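Flavin reductase (Uncultured bacterium, PDB 5CHO) probably reduces flavin with a nicotinamide cofactor, supplying reduced FAD to the partner tryptophan halogenase of a two-component system. Local coordinates at residues P74-V80 with S161-L167. Sequence-based numbering, arbitrary orientation.
Sequences PLILVCV and SIFVGRL. With FAD (flavin-adenine dinucleotide), chain I.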
loop_
_atom_site.group_PDB
_atom_site.type_symbol
_atom_site.label_atom_id
_atom_site.label_comp_id
_atom_site.label_asym_id
_atom_site.label_seq_id
_atom_site.Cartn_x
_atom_site.Cartn_y
_atom_site.Cartn_z
ATOM N N PRO A 74 -9.756 8.622 11.377
ATOM C CA PRO A 74 -9.760 7.575 10.351
ATOM C C PRO A 74 -9.325 8.109 8.984
ATOM O O PRO A 74 -10.079 8.845 8.345
ATOM C CB PRO A 74 -11.219 7.117 10.330
ATOM C CG PRO A 74 -11.984 8.318 10.744
ATOM C CD PRO A 74 -11.120 9.047 11.733
ATOM N N LEU A 75 -8.123 7.737 8.555
ATOM C CA LEU A 75 -7.543 8.233 7.313
ATOM C C LEU A 75 -7.069 7.096 6.409
ATOM O O LEU A 75 -6.657 6.039 6.888
ATOM C CB LEU A 75 -6.362 9.158 7.607
ATOM C CG LEU A 75 -6.535 10.464 8.389
ATOM C CD1 LEU A 75 -5.222 11.202 8.530
ATOM C CD2 LEU A 75 -7.586 11.352 7.747
ATOM N N ILE A 76 -7.144 7.320 5.099
ATOM C CA ILE A 76 -6.508 6.440 4.119
ATOM C C ILE A 76 -5.758 7.296 3.108
ATOM O O ILE A 76 -5.907 8.518 3.103
ATOM C CB ILE A 76 -7.526 5.531 3.393
ATOM C CG1 ILE A 76 -8.569 6.353 2.625
ATOM C CG2 ILE A 76 -8.220 4.619 4.388
ATOM C CD1 ILE A 76 -8.222 6.604 1.168
ATOM N N LEU A 77 -4.942 6.670 2.265
ATOM C CA LEU A 77 -4.314 7.402 1.173
ATOM C C LEU A 77 -4.298 6.606 -0.121
ATOM O O LEU A 77 -4.383 5.379 -0.120
ATOM C CB LEU A 77 -2.887 7.823 1.555
ATOM C CG LEU A 77 -1.743 6.821 1.714
ATOM C CD1 LEU A 77 -1.247 6.265 0.377
ATOM C CD2 LEU A 77 -0.609 7.506 2.458
ATOM N N VAL A 78 -4.192 7.336 -1.226
ATOM C CA VAL A 78 -3.951 6.764 -2.541
ATOM C C VAL A 78 -2.951 7.651 -3.259
ATOM O O VAL A 78 -2.916 8.858 -3.020
ATOM C CB VAL A 78 -5.237 6.663 -3.388
ATOM C CG1 VAL A 78 -6.221 5.673 -2.774
ATOM C CG2 VAL A 78 -5.886 8.038 -3.546
ATOM N N CYS A 79 -2.135 7.060 -4.127
ATOM C CA CYS A 79 -1.187 7.833 -4.921
ATOM C C CYS A 79 -1.661 7.899 -6.363
ATOM O O CYS A 79 -1.861 6.869 -7.006
ATOM C CB CYS A 79 0.211 7.224 -4.848
ATOM S SG CYS A 79 0.830 7.037 -3.164
ATOM N N VAL A 80 -1.841 9.116 -6.866
ATOM C CA VAL A 80 -2.349 9.322 -8.215
ATOM C C VAL A 80 -1.379 10.142 -9.058
ATOM O O VAL A 80 -0.933 11.219 -8.660
ATOM C CB VAL A 80 -3.728 10.010 -8.192
ATOM C CG1 VAL A 80 -4.299 10.121 -9.601
ATOM C CG2 VAL A 80 -4.674 9.240 -7.288
ATOM N N SER A 161 0.868 12.456 -6.736
ATOM C CA SER A 161 0.527 13.135 -5.495
ATOM C C SER A 161 -0.096 12.122 -4.553
ATOM O O SER A 161 -0.785 11.204 -4.995
ATOM C CB SER A 161 -0.429 14.304 -5.736
ATOM O OG SER A 161 0.224 15.366 -6.407
ATOM N N ILE A 162 0.144 12.295 -3.258
ATOM C CA ILE A 162 -0.462 11.447 -2.243
ATOM C C ILE A 162 -1.732 12.106 -1.732
ATOM O O ILE A 162 -1.682 13.164 -1.106
ATOM C CB ILE A 162 0.504 11.188 -1.069
ATOM C CG1 ILE A 162 1.771 10.486 -1.570
ATOM C CG2 ILE A 162 -0.166 10.335 -0.000
ATOM C CD1 ILE A 162 2.956 10.604 -0.626
ATOM N N PHE A 163 -2.871 11.472 -1.996
ATOM C CA PHE A 163 -4.162 12.009 -1.585
ATOM C C PHE A 163 -4.612 11.327 -0.302
ATOM O O PHE A 163 -4.916 10.137 -0.306
ATOM C CB PHE A 163 -5.215 11.809 -2.680
ATOM C CG PHE A 163 -4.989 12.647 -3.904
ATOM C CD1 PHE A 163 -4.081 12.256 -4.869
ATOM C CD2 PHE A 163 -5.681 13.830 -4.086
ATOM C CE1 PHE A 163 -3.872 13.025 -5.996
ATOM C CE2 PHE A 163 -5.477 14.602 -5.211
ATOM C CZ PHE A 163 -4.567 14.198 -6.167
ATOM N N VAL A 164 -4.668 12.087 0.787
ATOM C CA VAL A 164 -5.099 11.556 2.072
ATOM C C VAL A 164 -6.578 11.859 2.260
ATOM O O VAL A 164 -6.993 13.016 2.194
ATOM C CB VAL A 164 -4.301 12.155 3.242
ATOM C CG1 VAL A 164 -4.661 11.457 4.543
ATOM C CG2 VAL A 164 -2.812 12.047 2.979
ATOM N N GLY A 165 -7.371 10.815 2.480
ATOM C CA GLY A 165 -8.800 10.971 2.670
ATOM C C GLY A 165 -9.213 10.645 4.088
ATOM O O GLY A 165 -8.781 9.635 4.642
ATOM N N ARG A 166 -10.037 11.502 4.680
ATOM C CA ARG A 166 -10.663 11.173 5.950
ATOM C C ARG A 166 -11.963 10.434 5.668
ATOM O O ARG A 166 -12.790 10.894 4.883
ATOM C CB ARG A 166 -10.931 12.414 6.806
ATOM C CG ARG A 166 -11.538 12.028 8.146
ATOM C CD ARG A 166 -11.888 13.184 9.057
ATOM N NE ARG A 166 -12.390 12.642 10.317
ATOM C CZ ARG A 166 -12.474 13.307 11.465
ATOM N NH1 ARG A 166 -12.084 14.572 11.552
ATOM N NH2 ARG A 166 -12.951 12.690 12.538
ATOM N N LEU A 167 -12.129 9.280 6.302
ATOM C CA LEU A 167 -13.279 8.428 6.043
ATOM C C LEU A 167 -14.576 9.076 6.516
ATOM O O LEU A 167 -14.639 9.616 7.621
ATOM C CB LEU A 167 -13.087 7.067 6.724
ATOM C CG LEU A 167 -11.901 6.246 6.199
ATOM C CD1 LEU A 167 -11.798 4.881 6.867
ATOM C CD2 LEU A 167 -11.987 6.097 4.695
HETATM P PA FAD I . -5.733 9.046 -17.453
HETATM O O1A FAD I . -6.389 10.280 -18.002
HETATM O O2A FAD I . -6.302 7.832 -18.077
HETATM O O5B FAD I . -4.145 9.082 -17.764
HETATM C C5B FAD I . -3.358 7.940 -17.404
HETATM C C4B FAD I . -1.939 8.021 -18.079
HETATM O O4B FAD I . -2.059 7.838 -19.348
HETATM C C3B FAD I . -1.353 9.416 -17.894
HETATM O O3B FAD I . 0.005 9.351 -17.621
HETATM C C2B FAD I . -1.596 10.130 -19.222
HETATM O O2B FAD I . -0.403 11.018 -19.575
HETATM C C1B FAD I . -1.694 9.203 -20.108
HETATM N N9A FAD I . -2.731 9.519 -21.021
HETATM C C8A FAD I . -4.002 9.048 -21.020
HETATM N N7A FAD I . -4.656 9.611 -22.066
HETATM C C5A FAD I . -3.788 10.432 -22.710
HETATM C C6A FAD I . -3.925 11.249 -23.822
HETATM N N6A FAD I . -5.024 11.534 -24.732
HETATM N N1A FAD I . -2.872 11.975 -24.261
HETATM C C2A FAD I . -1.668 11.913 -23.608
HETATM N N3A FAD I . -1.530 11.114 -22.503
HETATM C C4A FAD I . -2.595 10.374 -22.060
HETATM N N1 FAD I . -2.457 4.767 -11.467
HETATM C C2 FAD I . -2.174 5.744 -10.417
HETATM O O2 FAD I . -2.050 6.942 -10.700
HETATM N N3 FAD I . -2.027 5.307 -9.033
HETATM C C4 FAD I . -2.165 3.924 -8.712
HETATM O O4 FAD I . -2.052 3.585 -7.620
HETATM C C4X FAD I . -2.454 2.933 -9.798
HETATM N N5 FAD I . -2.594 1.540 -9.501
HETATM C C5X FAD I . -2.891 0.564 -10.578
HETATM C C6 FAD I . -3.034 -0.824 -10.280
HETATM C C7 FAD I . -3.307 -1.741 -11.306
HETATM C C7M FAD I . -3.398 -3.144 -10.632
HETATM C C8 FAD I . -3.445 -1.276 -12.616
HETATM C C8M FAD I . -3.752 -2.398 -13.664
HETATM C C9 FAD I . -3.306 0.088 -12.902
HETATM C C9A FAD I . -3.024 1.014 -11.887
HETATM N N10 FAD I . -2.883 2.433 -12.205
HETATM C C10 FAD I . -2.595 3.382 -11.148
HETATM C "C1'" FAD I . -3.019 2.935 -13.604
HETATM C "C2'" FAD I . -4.342 3.707 -13.771
HETATM O "O2'" FAD I . -5.404 2.884 -13.395
HETATM C "C3'" FAD I . -4.473 4.107 -15.222
HETATM O "O3'" FAD I . -3.449 4.994 -15.548
HETATM C "C4'" FAD I . -5.826 4.779 -15.477
HETATM O "O4'" FAD I . -6.032 4.877 -16.828
HETATM C "C5'" FAD I . -5.833 6.195 -14.863
HETATM O "O5'" FAD I . -7.088 6.816 -15.112
HETATM P P FAD I . -7.178 8.432 -15.140
HETATM O O1P FAD I . -8.411 8.847 -15.899
HETATM O O2P FAD I . -7.218 8.980 -13.707
HETATM O O3P FAD I . -5.903 8.979 -15.875
#
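Two antiparallel neighbours in the barrel of the FMN-binding split-barrel fold, segments 74-80 and 161-167 of strands 74-81 and 160-172, pair without a bulge from Pro74 opposite Leu167 to Val80 opposite Ser161. Seven backbone hydrogen bonds fix this register: Ile76/Gly165, Val78/Phe163 and Val80/Ser161 exchange two each, and Leu167 N gives the seventh to Pro74 O. Phe163 N donates to Val78 O at 2.8 Å, almost in line with the carbonyl (C=O...N 170°). Leu75, Leu77, Cys79, Ile162 and Val164 share one face, where Leu77 CD2 meets Ile162 CG2 at 3.8 Å; Leu77 and Ile162 also pack on Ile162 and Leu77 of the second subunit, which places this face at the dimer interface. On the other face, Phe163 CG lies anti to its carbonyl carbon (chi1 -69°), carrying the ring past its direct partner Val78 to Val80, whose CB approaches Phe163 CE1 obliquely at 3.7 Å. Helix 85-93 closes over this pair through Leu90, and His87 meets the Phe163 ring edge-to-face. Replacing Phe163 with alanine removes the ring and would probably leave a gap between Val80 and Leu90, with His87 losing its aromatic partner. Farther along, Ile76 crosses Leu167 at about a right angle, CG1 lying 4.0 Å from Leu167 CD2. Cys79 and Val80 belong to the FAD pocket: flavin N3 donates to Cys79 O at 2.6 Å (N-H...O 165°).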